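Local coordinates for protein chaperone CupB2 (Pseudomonas aeruginosa, PDB 3Q48) that probably acts as a periplasmic chaperone of the PapD type that helps fimbrial subunits fold and assemble, at residues Phe39-Arg44 / Arg145-Lys150; Leu48-Thr53 / Ala95-Ala100; Val58-Trp63 / Ala85-Glu90; Trp63-Arg68 / Trp115-Glu120. All coordinates share one frame; numbering follows the deposited sequence.

Contact 1: Phe39-Arg44 / Arg145-Lys150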
loop_
_atom_site.group_PDB
_atom_site.type_symbol
_atom_site.label_atom_id
_atom_site.label_comp_id
_atom_site.label_asym_id
_atom_site.label_seq_id
_atom_site.Cartn_x
_atom_site.Cartn_y
_atom_site.Cartn_z
ATOM N N PHE A 39 7.464 6.239 -3.327
ATOM C CA PHE A 39 8.550 6.541 -4.185
ATOM C C PHE A 39 8.236 7.854 -4.849
ATOM O O PHE A 39 7.378 7.909 -5.729
ATOM C CB PHE A 39 8.810 5.439 -5.205
ATOM C CG PHE A 39 10.148 5.539 -5.822
ATOM C CD1 PHE A 39 11.109 4.576 -5.563
ATOM C CD2 PHE A 39 10.472 6.638 -6.665
ATOM C CE1 PHE A 39 12.416 4.675 -6.120
ATOM C CE2 PHE A 39 11.779 6.761 -7.252
ATOM C CZ PHE A 39 12.756 5.763 -6.946
ATOM N N PRO A 40 8.944 8.916 -4.439
ATOM C CA PRO A 40 8.708 10.258 -4.999
ATOM C C PRO A 40 9.459 10.425 -6.326
ATOM O O PRO A 40 10.662 10.119 -6.400
ATOM C CB PRO A 40 9.237 11.200 -3.906
ATOM C CG PRO A 40 10.017 10.276 -2.875
ATOM C CD PRO A 40 10.090 8.892 -3.505
ATOM N N ALA A 41 8.733 10.860 -7.365
ATOM C CA ALA A 41 9.297 11.025 -8.727
ATOM C C ALA A 41 10.643 11.769 -8.790
ATOM O O ALA A 41 11.472 11.476 -9.663
ATOM C CB ALA A 41 8.283 11.689 -9.684
ATOM N N SER A 42 10.860 12.731 -7.889
ATOM C CA SER A 42 12.124 13.471 -7.900
ATOM C C SER A 42 13.339 12.589 -7.572
ATOM O O SER A 42 14.448 12.926 -7.960
ATOM C CB SER A 42 12.066 14.679 -6.968
ATOM O OG SER A 42 12.044 14.288 -5.604
ATOM N N GLU A 43 13.134 11.467 -6.863
ATOM C CA GLU A 43 14.256 10.585 -6.426
ATOM C C GLU A 43 14.786 9.644 -7.529
ATOM O O GLU A 43 14.059 9.246 -8.434
ATOM C CB GLU A 43 13.881 9.741 -5.187
ATOM C CG GLU A 43 13.502 10.495 -3.933
ATOM C CD GLU A 43 14.501 11.574 -3.583
ATOM O OE1 GLU A 43 15.729 11.270 -3.515
ATOM O OE2 GLU A 43 14.046 12.734 -3.403
ATOM N N ARG A 44 16.053 9.273 -7.448
ATOM C CA ARG A 44 16.532 8.190 -8.294
ATOM C C ARG A 44 16.452 6.846 -7.588
ATOM O O ARG A 44 16.356 5.813 -8.247
ATOM C CB ARG A 44 17.957 8.463 -8.783
ATOM C CG ARG A 44 18.004 9.246 -10.098
ATOM C CD ARG A 44 19.132 8.685 -10.978
ATOM N NE ARG A 44 20.217 9.647 -11.245
ATOM C CZ ARG A 44 21.032 10.198 -10.337
ATOM N NH1 ARG A 44 20.904 9.932 -9.037
ATOM N NH2 ARG A 44 21.982 11.044 -10.740
ATOM N N ARG A 145 4.872 8.332 -6.863
ATOM C CA ARG A 145 4.158 9.575 -6.700
ATOM C C ARG A 145 4.792 10.758 -7.484
ATOM O O ARG A 145 5.866 11.280 -7.095
ATOM C CB ARG A 145 4.015 9.894 -5.224
ATOM C CG ARG A 145 3.153 11.084 -4.942
ATOM C CD ARG A 145 3.081 11.284 -3.451
ATOM N NE ARG A 145 2.323 10.210 -2.800
ATOM C CZ ARG A 145 2.338 9.972 -1.485
ATOM N NH1 ARG A 145 3.097 10.734 -0.673
ATOM N NH2 ARG A 145 1.579 8.988 -0.987
ATOM N N PRO A 146 4.137 11.171 -8.586
ATOM C CA PRO A 146 4.629 12.357 -9.295
ATOM C C PRO A 146 4.749 13.590 -8.354
ATOM O O PRO A 146 3.880 13.811 -7.435
ATOM C CB PRO A 146 3.570 12.603 -10.400
ATOM C CG PRO A 146 2.978 11.234 -10.681
ATOM C CD PRO A 146 3.004 10.509 -9.273
ATOM N N SER A 147 5.792 14.397 -8.610
ATOM C CA SER A 147 6.167 15.552 -7.787
ATOM C C SER A 147 5.062 16.530 -7.501
ATOM O O SER A 147 4.899 16.989 -6.372
ATOM C CB SER A 147 7.317 16.281 -8.441
ATOM O OG SER A 147 8.329 15.331 -8.655
ATOM N N GLN A 148 4.276 16.846 -8.515
ATOM C CA GLN A 148 3.225 17.825 -8.311
ATOM C C GLN A 148 2.060 17.334 -7.425
ATOM O O GLN A 148 1.125 18.093 -7.204
ATOM C CB GLN A 148 2.812 18.500 -9.650
ATOM C CG GLN A 148 1.597 17.946 -10.409
ATOM C CD GLN A 148 1.771 16.545 -10.961
ATOM O OE1 GLN A 148 2.881 16.005 -11.063
ATOM N NE2 GLN A 148 0.649 15.938 -11.322
ATOM N N LEU A 149 2.125 16.100 -6.911
ATOM C CA LEU A 149 1.091 15.570 -5.989
ATOM C C LEU A 149 1.446 15.772 -4.509
ATOM O O LEU A 149 2.119 14.952 -3.889
ATOM C CB LEU A 149 0.745 14.096 -6.310
ATOM C CG LEU A 149 0.228 13.842 -7.758
ATOM C CD1 LEU A 149 0.067 12.350 -8.129
ATOM C CD2 LEU A 149 -1.060 14.630 -7.935
ATOM N N LYS A 150 0.979 16.876 -3.946
ATOM C CA LYS A 150 1.457 17.338 -2.635
ATOM C C LYS A 150 0.383 17.239 -1.566
ATOM O O LYS A 150 0.608 17.582 -0.410
ATOM C CB LYS A 150 1.963 18.780 -2.740
ATOM C CG LYS A 150 3.264 18.899 -3.508
ATOM C CD LYS A 150 3.813 20.306 -3.388
ATOM C CE LYS A 150 4.785 20.655 -4.522
ATOM N NZ LYS A 150 5.678 19.491 -4.963
#
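The methyl group of A41 points across to the 145-150 segment and lies against the start of its turn, with CB 3.7 Å from CA of P146 and 3.8 Å from OG of S147. That hydroxyl stands anti to its own carbonyl carbon (chi1 -54°), a setting that brings OG towards the A41-S42 corner, although it makes no hydrogen bond there. The two large side chains nearby, F39 and R145, lead away from the seam. F39 directs its ring into the domain interior, where it meets F80 with the planes about 60° apart and packs on I99. The R145 chain bends away at chi3; its guanidinium pairs with E111 and D235. The backbone therefore does most of the joining: N of R145 donates to O of F39 at 2.8 Å, and N of A41 to O of R145 at 2.9 Å. Both chains then fold back in type I turns, P40-E43 and P146-L149, each closed by a backbone bond. This short parallel pairing of strands 36-40 and 136-145, the first and last strands of the domain along the chain, is characteristic of the immunoglobulin-like N-terminal domain of PapD-type chaperones.

Contact 2: Leu48-Thr53 / Ala95-Ala100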
loop_
_atom_site.group_PDB
_atom_site.type_symbol
_atom_site.label_atom_id
_atom_site.label_comp_id
_atom_site.label_asym_id
_atom_site.label_seq_id
_atom_site.Cartn_x
_atom_site.Cartn_y
_atom_site.Cartn_z
ATOM N N LEU A 48 15.271 1.071 2.328
ATOM C CA LEU A 48 14.278 0.366 3.127
ATOM C C LEU A 48 15.051 -0.614 3.984
ATOM O O LEU A 48 15.928 -1.315 3.478
ATOM C CB LEU A 48 13.347 -0.422 2.185
ATOM C CG LEU A 48 12.497 -1.547 2.811
ATOM C CD1 LEU A 48 11.237 -0.989 3.385
ATOM C CD2 LEU A 48 12.164 -2.677 1.804
ATOM N N ARG A 49 14.733 -0.682 5.274
ATOM C CA ARG A 49 15.393 -1.645 6.177
ATOM C C ARG A 49 14.549 -2.899 6.343
ATOM O O ARG A 49 13.314 -2.798 6.488
ATOM C CB ARG A 49 15.679 -1.035 7.539
ATOM C CG ARG A 49 16.597 0.131 7.474
ATOM C CD ARG A 49 16.804 0.673 8.872
ATOM N NE ARG A 49 17.554 1.936 8.876
ATOM C CZ ARG A 49 17.917 2.589 9.981
ATOM N NH1 ARG A 49 17.614 2.096 11.178
ATOM N NH2 ARG A 49 18.589 3.731 9.896
ATOM N N VAL A 50 15.213 -4.060 6.295
ATOM C CA VAL A 50 14.606 -5.316 6.669
ATOM C C VAL A 50 15.382 -5.936 7.820
ATOM O O VAL A 50 16.556 -6.181 7.695
ATOM C CB VAL A 50 14.530 -6.324 5.493
ATOM C CG1 VAL A 50 13.886 -5.677 4.262
ATOM C CG2 VAL A 50 15.909 -6.867 5.149
ATOM N N SER A 51 14.714 -6.175 8.942
ATOM C CA SER A 51 15.327 -6.720 10.150
ATOM C C SER A 51 15.102 -8.214 10.278
ATOM O O SER A 51 14.040 -8.743 9.927
ATOM C CB SER A 51 14.744 -6.080 11.408
ATOM O OG SER A 51 14.899 -4.680 11.405
ATOM N N ASN A 52 16.125 -8.890 10.788
ATOM C CA ASN A 52 16.041 -10.301 11.128
ATOM C C ASN A 52 15.934 -10.367 12.645
ATOM O O ASN A 52 16.905 -10.096 13.385
ATOM C CB ASN A 52 17.256 -11.040 10.586
ATOM C CG ASN A 52 17.336 -12.444 11.049
ATOM O OD1 ASN A 52 16.450 -12.918 11.744
ATOM N ND2 ASN A 52 18.419 -13.138 10.680
ATOM N N THR A 53 14.730 -10.681 13.118
ATOM C CA THR A 53 14.484 -10.576 14.559
ATOM C C THR A 53 14.896 -11.844 15.328
ATOM O O THR A 53 15.129 -11.798 16.549
ATOM C CB THR A 53 13.049 -10.100 14.870
ATOM O OG1 THR A 53 13.029 -9.522 16.178
ATOM C CG2 THR A 53 12.035 -11.244 14.750
ATOM N N ALA A 95 19.327 -5.620 7.216
ATOM C CA ALA A 95 19.936 -5.238 5.960
ATOM C C ALA A 95 19.207 -4.065 5.356
ATOM O O ALA A 95 18.129 -3.698 5.791
ATOM C CB ALA A 95 19.961 -6.410 4.998
ATOM N N VAL A 96 19.813 -3.476 4.347
ATOM C CA VAL A 96 19.281 -2.305 3.723
ATOM C C VAL A 96 19.065 -2.673 2.268
ATOM O O VAL A 96 20.010 -3.129 1.582
ATOM C CB VAL A 96 20.309 -1.154 3.759
ATOM C CG1 VAL A 96 19.738 0.089 3.013
ATOM C CG2 VAL A 96 20.745 -0.811 5.214
ATOM N N LEU A 97 17.842 -2.477 1.786
ATOM C CA LEU A 97 17.566 -2.754 0.379
ATOM C C LEU A 97 17.438 -1.428 -0.292
ATOM O O LEU A 97 16.956 -0.472 0.314
ATOM C CB LEU A 97 16.260 -3.518 0.169
ATOM C CG LEU A 97 15.988 -4.788 0.954
ATOM C CD1 LEU A 97 14.569 -5.150 0.663
ATOM C CD2 LEU A 97 16.959 -5.967 0.607
ATOM N N ARG A 98 17.842 -1.383 -1.554
ATOM C CA ARG A 98 17.879 -0.164 -2.290
ATOM C C ARG A 98 16.985 -0.308 -3.486
ATOM O O ARG A 98 17.190 -1.182 -4.312
ATOM C CB ARG A 98 19.324 0.128 -2.683
ATOM C CG ARG A 98 19.549 1.492 -3.155
ATOM C CD ARG A 98 20.972 1.666 -3.526
ATOM N NE ARG A 98 21.740 1.981 -2.328
ATOM C CZ ARG A 98 21.616 3.114 -1.622
ATOM N NH1 ARG A 98 20.743 4.056 -1.974
ATOM N NH2 ARG A 98 22.361 3.303 -0.543
ATOM N N ILE A 99 15.970 0.555 -3.559
ATOM C CA ILE A 99 15.030 0.618 -4.713
ATOM C C ILE A 99 15.320 1.779 -5.673
ATOM O O ILE A 99 15.231 2.935 -5.277
ATOM C CB ILE A 99 13.602 0.692 -4.227
ATOM C CG1 ILE A 99 13.348 -0.479 -3.253
ATOM C CG2 ILE A 99 12.643 0.678 -5.444
ATOM C CD1 ILE A 99 12.040 -0.373 -2.469
ATOM N N ALA A 100 15.686 1.455 -6.918
ATOM C CA ALA A 100 16.009 2.457 -7.993
ATOM C C ALA A 100 14.985 2.505 -9.112
ATOM O O ALA A 100 14.577 1.473 -9.600
ATOM C CB ALA A 100 17.396 2.204 -8.596
#
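An antiparallel ladder at the margin of the immunoglobulin-like domain joins the outermost strand 45-52 to strand 93-101, with L48 facing L97 and V50 facing A95 as hydrogen-bonded pairs and R49 facing V96 as the non-hydrogen-bonded pair between them. N of L97 donates to O of L48 at 2.8 Å, almost straight at hydrogen (172°), while the return bond from N of L48 is weak because it is strongly bent, 126° at hydrogen. The V50-A95 pair is closed in both directions, N of A95 reaching O of V50 at 2.9 Å. On the face of L48, V50, A95 and L97 the side chains look into the beta sandwich. L48 runs alongside L97 in the same direction, and their methyls meet at CD2 and CD1, 3.6 Å apart. V50 comes at L97 almost perpendicularly: with chi1 -51°, its CG1 comes 3.7 Å from CD1 of L97, leaving CG2 to reach CB of A95 at 4.1 Å. CD1 of L97 thus touches both L48 and V50. Deeper in the sandwich, L48 rests on L116 and L97 on I118. R49 and V96 occupy the outer, exposed face, where the extended arginine chain leads off from the strand.

Contact 3: Val58-Trp63 / Ala85-Glu90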
loop_
_atom_site.group_PDB
_atom_site.type_symbol
_atom_site.label_atom_id
_atom_site.label_comp_id
_atom_site.label_asym_id
_atom_site.label_seq_id
_atom_site.Cartn_x
_atom_site.Cartn_y
_atom_site.Cartn_z
ATOM N N VAL A 58 19.355 -15.420 7.860
ATOM C CA VAL A 58 18.362 -15.757 6.864
ATOM C C VAL A 58 18.753 -15.088 5.576
ATOM O O VAL A 58 19.386 -14.025 5.602
ATOM C CB VAL A 58 16.979 -15.217 7.251
ATOM C CG1 VAL A 58 16.671 -15.525 8.707
ATOM C CG2 VAL A 58 16.898 -13.723 7.029
ATOM N N LEU A 59 18.374 -15.687 4.447
ATOM C CA LEU A 59 18.473 -14.998 3.171
ATOM C C LEU A 59 17.179 -14.289 2.865
ATOM O O LEU A 59 16.082 -14.842 3.001
ATOM C CB LEU A 59 18.851 -15.932 2.006
ATOM C CG LEU A 59 20.181 -16.688 1.992
ATOM C CD1 LEU A 59 20.316 -17.644 0.773
ATOM C CD2 LEU A 59 21.348 -15.762 2.077
ATOM N N ALA A 60 17.306 -13.047 2.430
ATOM C CA ALA A 60 16.149 -12.275 2.046
ATOM C C ALA A 60 16.209 -12.001 0.552
ATOM O O ALA A 60 17.149 -11.380 0.086
ATOM C CB ALA A 60 16.100 -10.970 2.823
ATOM N N GLN A 61 15.193 -12.459 -0.180
ATOM C CA GLN A 61 15.041 -12.145 -1.602
ATOM C C GLN A 61 13.945 -11.101 -1.768
ATOM O O GLN A 61 12.867 -11.213 -1.177
ATOM C CB GLN A 61 14.682 -13.401 -2.389
ATOM C CG GLN A 61 14.777 -13.289 -3.916
ATOM C CD GLN A 61 14.446 -14.639 -4.568
ATOM O OE1 GLN A 61 14.856 -15.692 -4.066
ATOM N NE2 GLN A 61 13.682 -14.619 -5.647
ATOM N N ALA A 62 14.223 -10.119 -2.616
ATOM C CA ALA A 62 13.410 -8.945 -2.773
ATOM C C ALA A 62 13.250 -8.725 -4.266
ATOM O O ALA A 62 14.193 -8.942 -5.007
ATOM C CB ALA A 62 14.109 -7.775 -2.134
ATOM N N TRP A 63 12.055 -8.311 -4.699
ATOM C CA TRP A 63 11.720 -8.071 -6.109
ATOM C C TRP A 63 10.410 -7.315 -6.150
ATOM O O TRP A 63 9.583 -7.446 -5.224
ATOM C CB TRP A 63 11.634 -9.392 -6.940
ATOM C CG TRP A 63 10.399 -10.221 -6.785
ATOM C CD1 TRP A 63 9.294 -10.194 -7.579
ATOM C CD2 TRP A 63 10.142 -11.223 -5.789
ATOM N NE1 TRP A 63 8.365 -11.118 -7.153
ATOM C CE2 TRP A 63 8.852 -11.755 -6.051
ATOM C CE3 TRP A 63 10.870 -11.713 -4.689
ATOM C CZ2 TRP A 63 8.263 -12.724 -5.256
ATOM C CZ3 TRP A 63 10.293 -12.696 -3.893
ATOM C CH2 TRP A 63 8.994 -13.199 -4.187
ATOM N N ALA A 85 19.357 -8.209 -4.733
ATOM C CA ALA A 85 18.111 -8.975 -4.930
ATOM C C ALA A 85 17.972 -10.084 -3.883
ATOM O O ALA A 85 16.870 -10.499 -3.574
ATOM C CB ALA A 85 18.026 -9.549 -6.351
ATOM N N VAL A 86 19.101 -10.533 -3.343
ATOM C CA VAL A 86 19.171 -11.571 -2.345
ATOM C C VAL A 86 20.180 -11.083 -1.309
ATOM O O VAL A 86 21.300 -10.638 -1.641
ATOM C CB VAL A 86 19.664 -12.925 -2.951
ATOM C CG1 VAL A 86 19.436 -14.081 -1.961
ATOM C CG2 VAL A 86 18.969 -13.262 -4.296
ATOM N N THR A 87 19.795 -11.156 -0.043
ATOM C CA THR A 87 20.689 -10.686 1.008
ATOM C C THR A 87 20.654 -11.538 2.311
ATOM O O THR A 87 19.646 -12.100 2.716
ATOM C CB THR A 87 20.583 -9.145 1.180
ATOM O OG1 THR A 87 21.535 -8.708 2.143
ATOM C CG2 THR A 87 19.234 -8.730 1.616
ATOM N N ARG A 88 21.820 -11.736 2.882
ATOM C CA ARG A 88 21.944 -12.315 4.185
ATOM C C ARG A 88 21.590 -11.243 5.225
ATOM O O ARG A 88 21.982 -10.068 5.094
ATOM C CB ARG A 88 23.390 -12.708 4.391
ATOM C CG ARG A 88 23.587 -13.727 5.474
ATOM C CD ARG A 88 25.048 -13.764 5.889
ATOM N NE ARG A 88 25.310 -15.056 6.521
ATOM C CZ ARG A 88 25.539 -15.203 7.813
ATOM N NH1 ARG A 88 25.575 -14.131 8.605
ATOM N NH2 ARG A 88 25.739 -16.418 8.298
ATOM N N VAL A 89 20.865 -11.639 6.261
ATOM C CA VAL A 89 20.506 -10.709 7.296
ATOM C C VAL A 89 20.944 -11.362 8.597
ATOM O O VAL A 89 20.441 -12.423 8.949
ATOM C CB VAL A 89 18.986 -10.443 7.288
ATOM C CG1 VAL A 89 18.632 -9.281 8.211
ATOM C CG2 VAL A 89 18.454 -10.190 5.834
ATOM N N GLU A 90 21.873 -10.719 9.301
ATOM C CA GLU A 90 22.413 -11.233 10.541
ATOM C C GLU A 90 21.333 -11.529 11.562
ATOM O O GLU A 90 20.274 -10.909 11.542
ATOM C CB GLU A 90 23.405 -10.256 11.212
ATOM C CG GLU A 90 24.707 -9.971 10.492
ATOM C CD GLU A 90 25.461 -11.212 10.021
ATOM O OE1 GLU A 90 25.595 -12.196 10.785
ATOM O OE2 GLU A 90 25.930 -11.181 8.863
#
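The carbonyl oxygen of A85 takes a 2.8 Å hydrogen bond from N of A62 and is also approached by CA of Q61 at 3.2 Å in a CA-H...O contact. It closes one end of an antiparallel ladder between strand 58-65 and the 86-89 part of strand 80-89. Further along, A60 and T87 form a hydrogen-bonded pair bonded in both directions, and N of V89 donates to O of V58 at 2.9 Å; the reciprocal bond from N of V58 is long and weak. These two strands sit next to each other inside the sheet of the immunoglobulin-like domain, strand 112-121 flanking 58-65 and strand 93-101 flanking 80-89. Small and branched residues V58, A60, T87 and V89 form the inward face. V58 and V89 cross at a slant, CG2 of V58 meeting CB of V89 at 3.9 Å. V89 holds CG2 opposite its own carbonyl carbon (chi1 -170° for CG1), which brings CG2 to 3.9 Å from CB of A60. T87 turns CG2 towards the same alanine, at 4.0 Å from CB, so that the A60 methyl lies against both residues. On the outer face, beside L59, Q61 and V86, the guanidinium of R88 meets the E90 carboxylate edge-on in a salt bridge, NH1 to OE1 2.9 Å.

Contact 4: Trp63-Arg68 / Trp115-Glu120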
loop_
_atom_site.group_PDB
_atom_site.type_symbol
_atom_site.label_atom_id
_atom_site.label_comp_id
_atom_site.label_asym_id
_atom_site.label_seq_id
_atom_site.Cartn_x
_atom_site.Cartn_y
_atom_site.Cartn_z
ATOM N N TRP A 63 12.055 -8.311 -4.699
ATOM C CA TRP A 63 11.720 -8.071 -6.109
ATOM C C TRP A 63 10.410 -7.315 -6.150
ATOM O O TRP A 63 9.583 -7.446 -5.224
ATOM C CB TRP A 63 11.634 -9.392 -6.940
ATOM C CG TRP A 63 10.399 -10.221 -6.785
ATOM C CD1 TRP A 63 9.294 -10.194 -7.579
ATOM C CD2 TRP A 63 10.142 -11.223 -5.789
ATOM N NE1 TRP A 63 8.365 -11.118 -7.153
ATOM C CE2 TRP A 63 8.852 -11.755 -6.051
ATOM C CE3 TRP A 63 10.870 -11.713 -4.689
ATOM C CZ2 TRP A 63 8.263 -12.724 -5.256
ATOM C CZ3 TRP A 63 10.293 -12.696 -3.893
ATOM C CH2 TRP A 63 8.994 -13.199 -4.187
ATOM N N ILE A 64 10.210 -6.575 -7.242
ATOM C CA ILE A 64 9.019 -5.780 -7.465
ATOM C C ILE A 64 8.168 -6.291 -8.604
ATOM O O ILE A 64 8.685 -6.635 -9.678
ATOM C CB ILE A 64 9.408 -4.294 -7.690
ATOM C CG1 ILE A 64 9.888 -3.693 -6.345
ATOM C CG2 ILE A 64 8.244 -3.495 -8.184
ATOM C CD1 ILE A 64 10.948 -2.801 -6.522
ATOM N N ASP A 65 6.860 -6.352 -8.372
ATOM C CA ASP A 65 5.957 -6.638 -9.462
ATOM C C ASP A 65 4.879 -5.546 -9.619
ATOM O O ASP A 65 4.876 -4.596 -8.861
ATOM C CB ASP A 65 5.425 -8.075 -9.379
ATOM C CG ASP A 65 4.403 -8.275 -8.285
ATOM O OD1 ASP A 65 3.322 -7.657 -8.343
ATOM O OD2 ASP A 65 4.664 -9.102 -7.393
ATOM N N ASP A 66 4.023 -5.649 -10.633
ATOM C CA ASP A 66 3.059 -4.583 -10.928
ATOM C C ASP A 66 1.662 -5.046 -10.624
ATOM O O ASP A 66 0.720 -4.432 -11.086
ATOM C CB ASP A 66 3.135 -4.158 -12.398
ATOM C CG ASP A 66 2.770 -5.315 -13.367
ATOM O OD1 ASP A 66 2.445 -6.438 -12.891
ATOM O OD2 ASP A 66 2.818 -5.108 -14.601
ATOM N N GLY A 67 1.550 -6.144 -9.877
ATOM C CA GLY A 67 0.276 -6.725 -9.385
ATOM C C GLY A 67 0.059 -8.175 -9.820
ATOM O O GLY A 67 -0.671 -8.934 -9.177
ATOM N N ARG A 68 0.667 -8.550 -10.946
ATOM C CA ARG A 68 0.724 -9.940 -11.406
ATOM C C ARG A 68 1.752 -10.733 -10.580
ATOM O O ARG A 68 2.951 -10.418 -10.612
ATOM C CB ARG A 68 1.133 -9.972 -12.874
ATOM C CG ARG A 68 0.345 -9.071 -13.741
ATOM C CD ARG A 68 0.371 -9.567 -15.179
ATOM N NE ARG A 68 1.304 -8.834 -16.045
ATOM C CZ ARG A 68 1.597 -9.195 -17.306
ATOM N NH1 ARG A 68 1.052 -10.290 -17.847
ATOM N NH2 ARG A 68 2.453 -8.476 -18.035
ATOM N N TRP A 115 4.309 -3.451 -6.208
ATOM C CA TRP A 115 4.321 -4.266 -5.012
ATOM C C TRP A 115 5.730 -4.722 -4.757
ATOM O O TRP A 115 6.397 -5.208 -5.661
ATOM C CB TRP A 115 3.373 -5.461 -5.152
ATOM C CG TRP A 115 1.900 -5.087 -5.303
ATOM C CD1 TRP A 115 1.222 -4.731 -6.482
ATOM C CD2 TRP A 115 0.936 -4.989 -4.246
ATOM N NE1 TRP A 115 -0.097 -4.494 -6.190
ATOM C CE2 TRP A 115 -0.296 -4.637 -4.832
ATOM C CE3 TRP A 115 0.986 -5.222 -2.868
ATOM C CZ2 TRP A 115 -1.462 -4.464 -4.073
ATOM C CZ3 TRP A 115 -0.182 -5.094 -2.122
ATOM C CH2 TRP A 115 -1.385 -4.719 -2.731
ATOM N N LEU A 116 6.211 -4.502 -3.542
ATOM C CA LEU A 116 7.500 -5.039 -3.135
ATOM C C LEU A 116 7.246 -6.354 -2.454
ATOM O O LEU A 116 6.370 -6.440 -1.571
ATOM C CB LEU A 116 8.209 -4.100 -2.178
ATOM C CG LEU A 116 9.542 -4.516 -1.597
ATOM C CD1 LEU A 116 10.605 -4.833 -2.648
ATOM C CD2 LEU A 116 9.982 -3.373 -0.691
ATOM N N ASN A 117 7.947 -7.395 -2.922
ATOM C CA ASN A 117 7.874 -8.712 -2.281
ATOM C C ASN A 117 9.192 -8.978 -1.517
ATOM O O ASN A 117 10.271 -8.631 -2.001
ATOM C CB ASN A 117 7.683 -9.799 -3.294
ATOM C CG ASN A 117 6.443 -9.650 -4.099
ATOM O OD1 ASN A 117 5.367 -10.091 -3.683
ATOM N ND2 ASN A 117 6.585 -9.096 -5.315
ATOM N N ILE A 118 9.099 -9.579 -0.334
ATOM C CA ILE A 118 10.280 -9.989 0.432
ATOM C C ILE A 118 10.041 -11.416 0.790
ATOM O O ILE A 118 9.040 -11.732 1.406
ATOM C CB ILE A 118 10.444 -9.224 1.743
ATOM C CG1 ILE A 118 10.573 -7.677 1.527
ATOM C CG2 ILE A 118 11.538 -9.899 2.669
ATOM C CD1 ILE A 118 11.751 -7.177 0.714
ATOM N N LEU A 119 10.956 -12.289 0.406
ATOM C CA LEU A 119 10.840 -13.699 0.726
ATOM C C LEU A 119 12.027 -14.124 1.588
ATOM O O LEU A 119 13.222 -13.875 1.233
ATOM C CB LEU A 119 10.801 -14.515 -0.561
ATOM C CG LEU A 119 10.538 -16.007 -0.454
ATOM C CD1 LEU A 119 9.299 -16.306 0.352
ATOM C CD2 LEU A 119 10.375 -16.596 -1.831
ATOM N N GLU A 120 11.685 -14.736 2.721
ATOM C CA GLU A 120 12.663 -15.252 3.670
ATOM C C GLU A 120 12.901 -16.719 3.344
ATOM O O GLU A 120 11.981 -17.521 3.316
ATOM C CB GLU A 120 12.156 -15.066 5.106
ATOM C CG GLU A 120 13.170 -15.479 6.206
ATOM C CD GLU A 120 12.496 -15.874 7.562
ATOM O OE1 GLU A 120 11.893 -14.991 8.227
ATOM O OE2 GLU A 120 12.594 -17.071 7.968
#
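W63 and N117 are brought together by their first torsions: the indole of W63 is folded back over its own backbone (chi1 77°), and CG of N117 lies anti to its own carbonyl carbon. They are a hydrogen-bonded pair of the antiparallel ladder between strands 58-65 and 112-121 in the immunoglobulin-like domain, and the indole is laid over the asparagine. CB of N117 stands 3.5 Å from the centroid of the six-membered ring, only 10° off its normal, a CH-pi contact over the face. The amide is turned 20° from the ring plane. CB of L119 meets the same ring at its edge, near CZ3.

D65, on the same face as W63 and N117, brings its carboxylate to the asparagine: ND2 of N117 donates to OD2 at 2.8 Å, arriving from above the carboxylate plane, and also makes a weak bond to O of W63. R139 joins this buried polar group, forming a salt bridge with D65 and a hydrogen bond to OD1 of N117, to which R137 also donates. R139 probably balances the aspartate's charge, and the two arginines probably help fix the amide rotation. R139 further makes a cation-pi contact with W115. On the inner face, I64 and L116 cross and enter the hydrophobic core beside I99. Just past the strand, OD1 of D65 uses its anti lone pair to accept from N of G67 at 2.8 Å, an Asx turn that sets CA of G67 3.6 Å from CD1 of W115.

How the contacts relate
All four contacts lie in the immunoglobulin-like N-terminal domain. Contacts 3 and 4 share strand 58-65 and W63, and a backbone bond from N of L119 to O of Q61 continues one ladder into the next. Contact 2 holds an outermost strand, contact 1 the short parallel join at the other end of the strand order; the two nevertheless touch. The inward faces of contacts 2 and 4 meet in the core through leucine and isoleucine side chains. Contacts 2 and 3 combine a largely apolar inward face with an exposed outer one, contact 4 adds a buried polar group, and contact 1 relies mainly on backbone bonds.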